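Local atomic coordinates of 6-phosphogluconate dehydratase (Shewanella oneidensis, PDB entry 2GP4), a protein that catalyses the dehydration of 6-phosphogluconate, probably to 2-keto-3-deoxy-6-phosphogluconate as in the Entner-Doudoroff pathway, and is seen here without its iron-sulfur cluster. Residues Asn339-Ser344 against Leu440-Gly445; Gly445-Ala450 against Gly571-Leu576; Arg449-Val454 against Ala541-Thr546. One frame throughout, in Å; residues are numbered along the deposited sequence.

Interaction 1. Residues Asn339-Ser344 against Leu440-Gly445; sequences NWDDFS and LKLLKG
L440 opens the strand by laying its CD1 methyl beside F343, 3.8 Å from the ring atom CD1; the two side chains run alongside each other in the same direction. Its carbonyl takes part as well: L440 O receives a nearly straight CA-H...O contact from S344, whose CA is 3.3 Å away. T324 of helix 322-333 touches both side chains, and V328 touches F343.

K441 starts out away from the helix, but its chain bends twice, at chi2 (-42°) and chi3 (-73°), and brings NZ back. There K441 NZ gives two hydrogen bonds to S344, one to its carbonyl O from above the carbonyl plane and one to OG, each 3.0 Å long. D348, just past the end of helix 340-347, forms a salt bridge with the same NZ.

L442 N donates to S344 OG over 3.1 Å, so this hydroxyl accepts from both the lysine and the strand. With OG anti to the backbone N (chi1 -175°), S344 holds its oxygen out toward the strand. The two branches of L442 then part: CD1 comes to the edge of the W340 indole, 3.7 Å from CE3, while CD2 lies 3.3 Å from D341 OD2, an apolar neighbour for a carboxylate whose OD1 is in a salt bridge with R449.

At K444 the contact thins to solvent. One water receives a hydrogen bond from K444 NZ and gives one to D341 OD2, bridging charges that do not meet directly.

The whole is a helix packed obliquely on a strand: helix 340-347 docks on strand 440-445 of the mixed sheet, consistent with a junction between the mainly helical N-terminal part and the beta-rich C-terminal part.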
ATOM      1  N   ASN A 339      -5.461  -4.846 -11.537  1.00 17.52           N
ATOM      2  CA  ASN A 339      -5.098  -3.592 -12.208  1.00 17.53           C
ATOM      3  C   ASN A 339      -5.800  -2.350 -11.626  1.00 17.46           C
ATOM      4  O   ASN A 339      -6.551  -2.456 -10.660  1.00 17.52           O
ATOM      5  CB  ASN A 339      -5.269  -3.704 -13.739  1.00 17.39           C
ATOM      6  CG  ASN A 339      -6.708  -4.010 -14.172  1.00 18.60           C
ATOM      7  OD1 ASN A 339      -6.929  -4.592 -15.242  1.00 19.80           O
ATOM      8  ND2 ASN A 339      -7.685  -3.615 -13.361  1.00 19.04           N
ATOM      9  N   TRP A 340      -5.554  -1.184 -12.221  1.00 17.56           N
ATOM     10  CA  TRP A 340      -6.158   0.068 -11.753  1.00 17.78           C
ATOM     11  C   TRP A 340      -7.670   0.144 -11.923  1.00 17.94           C
ATOM     12  O   TRP A 340      -8.331   0.875 -11.196  1.00 18.08           O
ATOM     13  CB  TRP A 340      -5.482   1.295 -12.381  1.00 17.41           C
ATOM     14  CG  TRP A 340      -4.101   1.546 -11.858  1.00 16.80           C
ATOM     15  CD1 TRP A 340      -3.562   1.072 -10.688  1.00 16.44           C
ATOM     16  CD2 TRP A 340      -3.087   2.354 -12.465  1.00 16.83           C
ATOM     17  NE1 TRP A 340      -2.276   1.524 -10.540  1.00 15.98           N
ATOM     18  CE2 TRP A 340      -1.956   2.317 -11.610  1.00 16.67           C
ATOM     19  CE3 TRP A 340      -3.017   3.099 -13.650  1.00 16.01           C
ATOM     20  CZ2 TRP A 340      -0.772   2.991 -11.906  1.00 16.68           C
ATOM     21  CZ3 TRP A 340      -1.840   3.772 -13.943  1.00 16.50           C
ATOM     22  CH2 TRP A 340      -0.732   3.714 -13.072  1.00 16.78           C
ATOM     23  N   ASP A 341      -8.215  -0.607 -12.872  1.00 18.37           N
ATOM     24  CA  ASP A 341      -9.671  -0.700 -13.018  1.00 18.80           C
ATOM     25  C   ASP A 341     -10.290  -1.332 -11.769  1.00 18.89           C
ATOM     26  O   ASP A 341     -11.389  -0.957 -11.361  1.00 18.79           O
ATOM     27  CB  ASP A 341     -10.056  -1.517 -14.245  1.00 19.04           C
ATOM     28  CG  ASP A 341      -9.463  -0.971 -15.526  1.00 20.32           C
ATOM     29  OD1 ASP A 341      -8.442  -1.519 -15.983  1.00 22.46           O
ATOM     30  OD2 ASP A 341     -10.023  -0.008 -16.085  1.00 22.57           O
ATOM     31  N   ASP A 342      -9.583  -2.294 -11.169  1.00 18.85           N
ATOM     32  CA  ASP A 342     -10.028  -2.895  -9.917  1.00 19.06           C
ATOM     33  C   ASP A 342     -10.075  -1.855  -8.803  1.00 18.99           C
ATOM     34  O   ASP A 342     -11.074  -1.748  -8.108  1.00 18.92           O
ATOM     35  CB  ASP A 342      -9.132  -4.064  -9.502  1.00 19.09           C
ATOM     36  CG  ASP A 342      -8.997  -5.124 -10.590  1.00 19.53           C
ATOM     37  OD1 ASP A 342      -9.961  -5.353 -11.358  1.00 19.50           O
ATOM     38  OD2 ASP A 342      -7.910  -5.734 -10.668  1.00 19.29           O
ATOM     39  N   PHE A 343      -8.997  -1.083  -8.655  1.00 19.01           N
ATOM     40  CA  PHE A 343      -8.884  -0.096  -7.578  1.00 18.75           C
ATOM     41  C   PHE A 343      -9.945   0.994  -7.696  1.00 18.85           C
ATOM     42  O   PHE A 343     -10.624   1.320  -6.718  1.00 18.81           O
ATOM     43  CB  PHE A 343      -7.486   0.534  -7.555  1.00 18.37           C
ATOM     44  CG  PHE A 343      -6.445  -0.320  -6.888  1.00 17.90           C
ATOM     45  CD1 PHE A 343      -6.234  -0.239  -5.514  1.00 17.17           C
ATOM     46  CD2 PHE A 343      -5.667  -1.197  -7.632  1.00 17.63           C
ATOM     47  CE1 PHE A 343      -5.273  -1.025  -4.893  1.00 16.34           C
ATOM     48  CE2 PHE A 343      -4.699  -1.983  -7.017  1.00 17.50           C
ATOM     49  CZ  PHE A 343      -4.504  -1.897  -5.648  1.00 17.19           C
ATOM     50  N   SER A 344     -10.077   1.530  -8.907  1.00 18.84           N
ATOM     51  CA  SER A 344     -10.958   2.652  -9.208  1.00 18.89           C
ATOM     52  C   SER A 344     -12.428   2.279  -9.021  1.00 19.12           C
ATOM     53  O   SER A 344     -13.202   3.061  -8.469  1.00 19.11           O
ATOM     54  CB  SER A 344     -10.697   3.139 -10.641  1.00 18.77           C
ATOM     55  OG  SER A 344     -11.440   4.296 -10.960  1.00 18.04           O
ATOM     56  N   LEU A 440     -10.097   7.022  -4.924  1.00 19.30           N
ATOM     57  CA  LEU A 440      -9.034   6.571  -5.825  1.00 19.35           C
ATOM     58  C   LEU A 440      -9.581   6.356  -7.234  1.00 19.42           C
ATOM     59  O   LEU A 440     -10.316   5.402  -7.469  1.00 19.61           O
ATOM     60  CB  LEU A 440      -8.413   5.268  -5.324  1.00 19.31           C
ATOM     61  CG  LEU A 440      -6.893   5.034  -5.325  1.00 18.98           C
ATOM     62  CD1 LEU A 440      -6.619   3.539  -5.325  1.00 18.20           C
ATOM     63  CD2 LEU A 440      -6.152   5.714  -6.473  1.00 18.26           C
ATOM     64  N   LYS A 441      -9.225   7.239  -8.164  1.00 19.49           N
ATOM     65  CA  LYS A 441      -9.734   7.147  -9.538  1.00 19.61           C
ATOM     66  C   LYS A 441      -8.660   6.897 -10.595  1.00 19.57           C
ATOM     67  O   LYS A 441      -7.536   7.403 -10.504  1.00 19.77           O
ATOM     68  CB  LYS A 441     -10.544   8.398  -9.918  1.00 19.63           C
ATOM     69  CG  LYS A 441     -11.844   8.622  -9.113  1.00 20.52           C
ATOM     70  CD  LYS A 441     -12.647   7.337  -8.875  1.00 21.29           C
ATOM     71  CE  LYS A 441     -13.337   6.850 -10.138  1.00 21.93           C
ATOM     72  NZ  LYS A 441     -14.004   5.550  -9.903  1.00 22.56           N
ATOM     73  N   LEU A 442      -9.032   6.120 -11.607  1.00 19.28           N
ATOM     74  CA  LEU A 442      -8.187   5.906 -12.773  1.00 18.87           C
ATOM     75  C   LEU A 442      -8.355   7.049 -13.772  1.00 18.89           C
ATOM     76  O   LEU A 442      -9.469   7.513 -14.016  1.00 18.91           O
ATOM     77  CB  LEU A 442      -8.546   4.565 -13.429  1.00 18.77           C
ATOM     78  CG  LEU A 442      -7.971   4.192 -14.797  1.00 18.30           C
ATOM     79  CD1 LEU A 442      -6.450   4.002 -14.769  1.00 16.43           C
ATOM     80  CD2 LEU A 442      -8.661   2.944 -15.282  1.00 18.81           C
ATOM     81  N   LEU A 443      -7.249   7.503 -14.345  1.00 19.13           N
ATOM     82  CA  LEU A 443      -7.302   8.474 -15.435  1.00 19.51           C
ATOM     83  C   LEU A 443      -6.761   7.840 -16.716  1.00 20.01           C
ATOM     84  O   LEU A 443      -5.694   7.219 -16.701  1.00 20.36           O
ATOM     85  CB  LEU A 443      -6.541   9.757 -15.077  1.00 19.38           C
ATOM     86  CG  LEU A 443      -6.994  10.526 -13.823  1.00 19.04           C
ATOM     87  CD1 LEU A 443      -5.948  11.538 -13.393  1.00 18.73           C
ATOM     88  CD2 LEU A 443      -8.359  11.208 -13.994  1.00 17.88           C
ATOM     89  N   LYS A 444      -7.513   7.980 -17.806  1.00 20.20           N
ATOM     90  CA  LYS A 444      -7.128   7.443 -19.110  1.00 20.53           C
ATOM     91  C   LYS A 444      -7.096   8.554 -20.155  1.00 20.32           C
ATOM     92  O   LYS A 444      -7.822   9.540 -20.039  1.00 20.21           O
ATOM     93  CB  LYS A 444      -8.132   6.384 -19.591  1.00 20.65           C
ATOM     94  CG  LYS A 444      -8.279   5.154 -18.724  1.00 22.26           C
ATOM     95  CD  LYS A 444      -8.685   3.928 -19.563  1.00 23.91           C
ATOM     96  CE  LYS A 444     -10.131   3.995 -20.081  1.00 24.31           C
ATOM     97  NZ  LYS A 444     -11.126   3.445 -19.116  1.00 23.93           N
ATOM     98  N   GLY A 445      -6.271   8.369 -21.186  1.00 20.19           N
ATOM     99  CA  GLY A 445      -6.288   9.223 -22.372  1.00 19.96           C
ATOM    100  C   GLY A 445      -5.100   8.986 -23.285  1.00 19.91           C
ATOM    101  O   GLY A 445      -4.402   7.970 -23.164  1.00 19.84           O
TER
HETATM  102  O   HOH W   1      -9.521   0.807 -18.588  1.00 10.86           O

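Interaction 2. Residues Gly445-Ala450 against Gly571-Leu576; sequences GNLGRA and GELSLL
N446 grips strand 572-575 through both ends of its side-chain amide. N446 OD1 accepts from L575 N at 2.8 Å, and N446 ND2 gives its hydrogen to L575 O, also at 2.8 Å, so one flat group satisfies the NH and the C=O of a single residue. Both bonds lie in the carbonyl plane of their acceptor and use a lone pair, although L575 O sits 17° out of the asparagine amide plane. CG stands between the backbone N and the carbonyl carbon (chi1 66°), and this rotation turns the amide toward the strand edge.

Behind that polar grip the packing is close and apolar. L447 crosses L575 at about a right angle, its CG 3.7 Å from L575 CB. CD1 of L447 also reaches the L573 side chain, and L573 CD2 lies 4.2 Å from A450 CB. L554 touches N446 and L447, and L573 also packs on L545 and A542.

The other side is looser and wet. G445 is exposed and touches only through backbone, its CA 3.2 Å from L573 O in a CA-H...O contact. A water accepts from N446 N and donates to S574 OG, and that hydroxyl in turn donates to E572 OE2, which has R565 as a second partner.

G445 to G448 form a type I beta turn, closed by backbone bonds in both directions: a two-residue beta hairpin between strands 440-445 and 448-453. Here the sheet's outermost strands, 440-445 and 572-575, meet through K444, consistent with a sheet closing on itself like a barrel.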
ATOM      1  N   GLY A 445      -6.271   8.369 -21.186  1.00 20.19           N
ATOM      2  CA  GLY A 445      -6.288   9.223 -22.372  1.00 19.96           C
ATOM      3  C   GLY A 445      -5.100   8.986 -23.285  1.00 19.91           C
ATOM      4  O   GLY A 445      -4.402   7.970 -23.164  1.00 19.84           O
ATOM      5  N   ASN A 446      -4.860   9.931 -24.192  1.00 19.55           N
ATOM      6  CA  ASN A 446      -3.723   9.840 -25.112  1.00 19.60           C
ATOM      7  C   ASN A 446      -2.373   9.863 -24.378  1.00 19.27           C
ATOM      8  O   ASN A 446      -1.377   9.338 -24.886  1.00 19.42           O
ATOM      9  CB  ASN A 446      -3.792  10.930 -26.205  1.00 19.43           C
ATOM     10  CG  ASN A 446      -3.637  12.353 -25.647  1.00 20.17           C
ATOM     11  OD1 ASN A 446      -3.863  12.607 -24.457  1.00 19.23           O
ATOM     12  ND2 ASN A 446      -3.250  13.287 -26.519  1.00 20.13           N
ATOM     13  N   LEU A 447      -2.356  10.464 -23.187  1.00 18.74           N
ATOM     14  CA  LEU A 447      -1.157  10.494 -22.339  1.00 18.48           C
ATOM     15  C   LEU A 447      -0.855   9.145 -21.675  1.00 18.47           C
ATOM     16  O   LEU A 447       0.287   8.882 -21.271  1.00 18.61           O
ATOM     17  CB  LEU A 447      -1.270  11.592 -21.276  1.00 18.36           C
ATOM     18  CG  LEU A 447      -1.018  13.036 -21.742  1.00 17.96           C
ATOM     19  CD1 LEU A 447      -1.644  14.039 -20.800  1.00 17.15           C
ATOM     20  CD2 LEU A 447       0.471  13.308 -21.883  1.00 18.27           C
ATOM     21  N   GLY A 448      -1.878   8.300 -21.558  1.00 18.20           N
ATOM     22  CA  GLY A 448      -1.715   6.957 -21.004  1.00 18.01           C
ATOM     23  C   GLY A 448      -2.650   6.657 -19.846  1.00 17.89           C
ATOM     24  O   GLY A 448      -3.854   6.893 -19.929  1.00 18.07           O
ATOM     25  N   ARG A 449      -2.089   6.124 -18.767  1.00 17.59           N
ATOM     26  CA  ARG A 449      -2.867   5.752 -17.592  1.00 17.24           C
ATOM     27  C   ARG A 449      -2.184   6.277 -16.334  1.00 16.98           C
ATOM     28  O   ARG A 449      -0.965   6.160 -16.186  1.00 16.88           O
ATOM     29  CB  ARG A 449      -3.035   4.229 -17.514  1.00 17.07           C
ATOM     30  CG  ARG A 449      -3.809   3.612 -18.692  1.00 17.51           C
ATOM     31  CD  ARG A 449      -3.698   2.070 -18.740  1.00 17.49           C
ATOM     32  NE  ARG A 449      -4.264   1.435 -17.546  1.00 18.19           N
ATOM     33  CZ  ARG A 449      -5.555   1.159 -17.374  1.00 18.81           C
ATOM     34  NH1 ARG A 449      -6.442   1.461 -18.318  1.00 19.37           N
ATOM     35  NH2 ARG A 449      -5.967   0.586 -16.251  1.00 18.95           N
ATOM     36  N   ALA A 450      -2.972   6.867 -15.440  1.00 16.59           N
ATOM     37  CA  ALA A 450      -2.474   7.320 -14.143  1.00 16.27           C
ATOM     38  C   ALA A 450      -3.540   7.125 -13.066  1.00 16.29           C
ATOM     39  O   ALA A 450      -4.655   6.702 -13.351  1.00 16.36           O
ATOM     40  CB  ALA A 450      -2.047   8.783 -14.225  1.00 16.00           C
ATOM     41  N   GLY A 571     -12.649  10.928 -15.764  1.00 25.42           N
ATOM     42  CA  GLY A 571     -11.529   9.996 -15.756  1.00 25.19           C
ATOM     43  C   GLY A 571     -10.638  10.219 -16.961  1.00 25.21           C
ATOM     44  O   GLY A 571      -9.935   9.314 -17.409  1.00 25.27           O
ATOM     45  N   GLU A 572     -10.678  11.436 -17.487  1.00 25.21           N
ATOM     46  CA  GLU A 572      -9.932  11.787 -18.682  1.00 25.25           C
ATOM     47  C   GLU A 572      -8.617  12.484 -18.328  1.00 24.88           C
ATOM     48  O   GLU A 572      -8.577  13.357 -17.459  1.00 24.74           O
ATOM     49  CB  GLU A 572     -10.782  12.672 -19.605  1.00 25.03           C
ATOM     50  CG  GLU A 572     -10.280  12.749 -21.056  1.00 25.67           C
ATOM     51  CD  GLU A 572     -10.945  13.864 -21.883  1.00 25.97           C
ATOM     52  OE1 GLU A 572     -11.860  14.551 -21.370  1.00 27.05           O
ATOM     53  OE2 GLU A 572     -10.543  14.052 -23.054  1.00 25.89           O
ATOM     54  N   LEU A 573      -7.550  12.067 -19.007  1.00 24.53           N
ATOM     55  CA  LEU A 573      -6.259  12.739 -18.967  1.00 24.29           C
ATOM     56  C   LEU A 573      -5.762  12.892 -20.409  1.00 24.52           C
ATOM     57  O   LEU A 573      -5.315  11.921 -21.022  1.00 24.42           O
ATOM     58  CB  LEU A 573      -5.268  11.931 -18.128  1.00 24.17           C
ATOM     59  CG  LEU A 573      -3.867  12.488 -17.895  1.00 23.71           C
ATOM     60  CD1 LEU A 573      -3.908  13.686 -16.955  1.00 23.98           C
ATOM     61  CD2 LEU A 573      -3.001  11.402 -17.322  1.00 23.43           C
ATOM     62  N   SER A 574      -5.853  14.109 -20.942  1.00 24.53           N
ATOM     63  CA  SER A 574      -5.545  14.356 -22.344  1.00 24.82           C
ATOM     64  C   SER A 574      -4.540  15.477 -22.566  1.00 25.04           C
ATOM     65  O   SER A 574      -4.665  16.550 -21.982  1.00 25.06           O
ATOM     66  CB  SER A 574      -6.824  14.684 -23.123  1.00 24.84           C
ATOM     67  OG  SER A 574      -7.762  13.621 -23.056  1.00 25.48           O
ATOM     68  N   LEU A 575      -3.557  15.216 -23.426  1.00 25.28           N
ATOM     69  CA  LEU A 575      -2.723  16.264 -23.994  1.00 25.55           C
ATOM     70  C   LEU A 575      -3.410  16.772 -25.263  1.00 26.21           C
ATOM     71  O   LEU A 575      -3.620  16.018 -26.216  1.00 26.13           O
ATOM     72  CB  LEU A 575      -1.316  15.742 -24.299  1.00 25.56           C
ATOM     73  CG  LEU A 575      -0.267  16.720 -24.849  1.00 25.41           C
ATOM     74  CD1 LEU A 575       0.061  17.826 -23.845  1.00 24.43           C
ATOM     75  CD2 LEU A 575       1.000  15.983 -25.281  1.00 24.97           C
ATOM     76  N   LEU A 576      -3.761  18.051 -25.267  1.00 27.07           N
ATOM     77  CA  LEU A 576      -4.597  18.617 -26.324  1.00 28.02           C
ATOM     78  C   LEU A 576      -3.779  19.093 -27.521  1.00 28.85           C
ATOM     79  O   LEU A 576      -3.823  20.264 -27.898  1.00 29.10           O
ATOM     80  CB  LEU A 576      -5.479  19.739 -25.769  1.00 27.90           C
ATOM     81  CG  LEU A 576      -6.760  19.372 -25.008  1.00 27.52           C
ATOM     82  CD1 LEU A 576      -6.502  18.503 -23.810  1.00 27.10           C
ATOM     83  CD2 LEU A 576      -7.474  20.642 -24.577  1.00 28.12           C
TER
HETATM   84  O   HOH W   2      -6.789  11.703 -24.730  1.00 19.22           O

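Interaction 3. Residues Arg449-Val454 against Ala541-Thr546; sequences RAVIKV and AAIHLT
V451 and I543 meet as an antiparallel hydrogen-bonded pair, with V451 N donating to I543 O and I543 N returning a bond of 2.9 Å to V451 O. R449 and T546 pair in the same way, but T546 N to R449 O is weak, its angle at hydrogen only 132°.

I543 is worth following outward. I543 CB stands 4.1 Å from V451 O. A chi1 of 62° swings I543 CG1 in to 3.3 Å from V451 O. The same I543 CG1 packs on V451 CG2 at 3.7 Å; the tip, CD1, ends beside that methyl. V451 CG2 also lies over one face of the H544 ring.

Between the two pairs the register slips by one residue, a beta bulge, and the chain turns a corner at H544; this strand pair lies within the mixed sheet of the C-terminal domain, with strand 524-528 on the far side of 541-546. T546 OG1 bonds back to H544 O across the corner. In the bulge A450 CB comes 3.2 Å from I543 O. Toward A541 the strands diverge, and two waters take over, one linking K453 N to A541 O, the other A541 N to K453 O.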
ATOM      1  N   ARG A 449      -2.089   6.124 -18.767  1.00 17.59           N
ATOM      2  CA  ARG A 449      -2.867   5.752 -17.592  1.00 17.24           C
ATOM      3  C   ARG A 449      -2.184   6.277 -16.334  1.00 16.98           C
ATOM      4  O   ARG A 449      -0.965   6.160 -16.186  1.00 16.88           O
ATOM      5  CB  ARG A 449      -3.035   4.229 -17.514  1.00 17.07           C
ATOM      6  CG  ARG A 449      -3.809   3.612 -18.692  1.00 17.51           C
ATOM      7  CD  ARG A 449      -3.698   2.070 -18.740  1.00 17.49           C
ATOM      8  NE  ARG A 449      -4.264   1.435 -17.546  1.00 18.19           N
ATOM      9  CZ  ARG A 449      -5.555   1.159 -17.374  1.00 18.81           C
ATOM     10  NH1 ARG A 449      -6.442   1.461 -18.318  1.00 19.37           N
ATOM     11  NH2 ARG A 449      -5.967   0.586 -16.251  1.00 18.95           N
ATOM     12  N   ALA A 450      -2.972   6.867 -15.440  1.00 16.59           N
ATOM     13  CA  ALA A 450      -2.474   7.320 -14.143  1.00 16.27           C
ATOM     14  C   ALA A 450      -3.540   7.125 -13.066  1.00 16.29           C
ATOM     15  O   ALA A 450      -4.655   6.702 -13.351  1.00 16.36           O
ATOM     16  CB  ALA A 450      -2.047   8.783 -14.225  1.00 16.00           C
ATOM     17  N   VAL A 451      -3.195   7.422 -11.821  1.00 16.62           N
ATOM     18  CA  VAL A 451      -4.182   7.437 -10.747  1.00 16.72           C
ATOM     19  C   VAL A 451      -4.216   8.815 -10.084  1.00 16.75           C
ATOM     20  O   VAL A 451      -3.265   9.592 -10.195  1.00 16.60           O
ATOM     21  CB  VAL A 451      -3.957   6.303  -9.699  1.00 16.76           C
ATOM     22  CG1 VAL A 451      -4.145   4.925 -10.340  1.00 17.01           C
ATOM     23  CG2 VAL A 451      -2.590   6.408  -9.048  1.00 16.58           C
ATOM     24  N   ILE A 452      -5.328   9.109  -9.417  1.00 16.93           N
ATOM     25  CA  ILE A 452      -5.517  10.365  -8.701  1.00 17.12           C
ATOM     26  C   ILE A 452      -6.302  10.119  -7.412  1.00 17.59           C
ATOM     27  O   ILE A 452      -7.270   9.348  -7.409  1.00 17.39           O
ATOM     28  CB  ILE A 452      -6.223  11.450  -9.597  1.00 17.13           C
ATOM     29  CG1 ILE A 452      -6.309  12.802  -8.874  1.00 16.85           C
ATOM     30  CG2 ILE A 452      -7.611  10.981 -10.063  1.00 16.72           C
ATOM     31  CD1 ILE A 452      -6.542  13.998  -9.794  1.00 16.84           C
ATOM     32  N   LYS A 453      -5.857  10.757  -6.325  1.00 17.91           N
ATOM     33  CA  LYS A 453      -6.648  10.849  -5.104  1.00 18.50           C
ATOM     34  C   LYS A 453      -7.421  12.160  -5.061  1.00 18.76           C
ATOM     35  O   LYS A 453      -6.830  13.248  -5.045  1.00 18.83           O
ATOM     36  CB  LYS A 453      -5.784  10.708  -3.849  1.00 18.52           C
ATOM     37  CG  LYS A 453      -5.441   9.262  -3.477  1.00 19.41           C
ATOM     38  CD  LYS A 453      -6.662   8.354  -3.285  1.00 19.85           C
ATOM     39  CE  LYS A 453      -7.511   8.760  -2.087  1.00 21.05           C
ATOM     40  NZ  LYS A 453      -6.748   8.785  -0.808  1.00 22.63           N
ATOM     41  N   VAL A 454      -8.745  12.043  -5.044  1.00 18.76           N
ATOM     42  CA  VAL A 454      -9.625  13.208  -5.062  1.00 19.05           C
ATOM     43  C   VAL A 454     -10.280  13.454  -3.702  1.00 19.50           C
ATOM     44  O   VAL A 454     -11.083  14.374  -3.554  1.00 19.73           O
ATOM     45  CB  VAL A 454     -10.704  13.104  -6.179  1.00 19.07           C
ATOM     46  CG1 VAL A 454     -10.051  13.154  -7.549  1.00 18.81           C
ATOM     47  CG2 VAL A 454     -11.548  11.835  -6.035  1.00 18.05           C
ATOM     48  N   ALA A 541      -3.770  15.800  -8.604  1.00 18.79           N
ATOM     49  CA  ALA A 541      -2.477  15.274  -9.037  1.00 18.40           C
ATOM     50  C   ALA A 541      -2.624  13.943  -9.773  1.00 17.85           C
ATOM     51  O   ALA A 541      -3.055  12.949  -9.191  1.00 17.83           O
ATOM     52  CB  ALA A 541      -1.545  15.133  -7.844  1.00 18.25           C
ATOM     53  N   ALA A 542      -2.286  13.936 -11.059  1.00 17.35           N
ATOM     54  CA  ALA A 542      -2.209  12.697 -11.822  1.00 16.99           C
ATOM     55  C   ALA A 542      -0.825  12.098 -11.618  1.00 16.68           C
ATOM     56  O   ALA A 542       0.172  12.692 -12.017  1.00 16.64           O
ATOM     57  CB  ALA A 542      -2.482  12.952 -13.283  1.00 16.82           C
ATOM     58  N   ILE A 543      -0.774  10.935 -10.971  1.00 16.61           N
ATOM     59  CA  ILE A 543       0.492  10.319 -10.540  1.00 16.65           C
ATOM     60  C   ILE A 543       0.668   8.909 -11.113  1.00 16.74           C
ATOM     61  O   ILE A 543      -0.303   8.291 -11.562  1.00 16.57           O
ATOM     62  CB  ILE A 543       0.620  10.274  -8.982  1.00 16.78           C
ATOM     63  CG1 ILE A 543      -0.497   9.429  -8.352  1.00 16.79           C
ATOM     64  CG2 ILE A 543       0.635  11.682  -8.391  1.00 16.94           C
ATOM     65  CD1 ILE A 543      -0.276   9.084  -6.885  1.00 16.52           C
ATOM     66  N   HIS A 544       1.904   8.399 -11.086  1.00 16.84           N
ATOM     67  CA  HIS A 544       2.219   7.065 -11.627  1.00 17.03           C
ATOM     68  C   HIS A 544       1.953   6.972 -13.140  1.00 17.26           C
ATOM     69  O   HIS A 544       1.791   5.873 -13.678  1.00 17.03           O
ATOM     70  CB  HIS A 544       1.441   5.955 -10.881  1.00 16.85           C
ATOM     71  CG  HIS A 544       1.633   5.967  -9.395  1.00 16.36           C
ATOM     72  ND1 HIS A 544       1.226   4.931  -8.587  1.00 16.97           N
ATOM     73  CD2 HIS A 544       2.188   6.889  -8.571  1.00 16.07           C
ATOM     74  CE1 HIS A 544       1.518   5.212  -7.329  1.00 16.84           C
ATOM     75  NE2 HIS A 544       2.103   6.396  -7.293  1.00 16.10           N
ATOM     76  N   LEU A 545       1.919   8.125 -13.815  1.00 17.53           N
ATOM     77  CA  LEU A 545       1.709   8.173 -15.266  1.00 17.96           C
ATOM     78  C   LEU A 545       2.589   7.169 -16.006  1.00 18.24           C
ATOM     79  O   LEU A 545       3.796   7.059 -15.758  1.00 18.24           O
ATOM     80  CB  LEU A 545       1.915   9.587 -15.833  1.00 17.78           C
ATOM     81  CG  LEU A 545       1.575   9.757 -17.322  1.00 17.92           C
ATOM     82  CD1 LEU A 545       0.140   9.323 -17.640  1.00 17.54           C
ATOM     83  CD2 LEU A 545       1.813  11.185 -17.794  1.00 17.64           C
ATOM     84  N   THR A 546       1.952   6.443 -16.916  1.00 18.43           N
ATOM     85  CA  THR A 546       2.549   5.318 -17.596  1.00 18.63           C
ATOM     86  C   THR A 546       2.017   5.287 -19.030  1.00 18.99           C
ATOM     87  O   THR A 546       0.810   5.485 -19.248  1.00 18.69           O
ATOM     88  CB  THR A 546       2.228   4.003 -16.844  1.00 18.78           C
ATOM     89  OG1 THR A 546       2.686   4.114 -15.487  1.00 18.50           O
ATOM     90  CG2 THR A 546       2.905   2.796 -17.499  1.00 18.75           C
TER
HETATM   91  O   HOH W   3      -3.256  12.397  -6.653  1.00 13.94           O
HETATM   92  O   HOH W   4      -4.798  14.553  -6.104  1.00 22.80           O

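How the interactions relate
All three contacts meet around the hairpin of strands 440-445 and 448-453. Interaction 3 is the buried one, holding 448-453 to 541-546 largely by backbone bonds within the sheet. Interaction 1, partly buried, relies instead on side chains, a serine hydroxyl, a lysine and leucines, where helix 340-347 meets the sheet; W340 reaches on to R449 O and H544 O of interaction 3. Interaction 2 lies farthest from the chain's centre, at the turn, and combines an asparagine amide with a leucine cluster. K444 joins interactions 1 and 2 by probable backbone bonds to G571 and L573, while L573 packs on L545 and A542 of interaction 3.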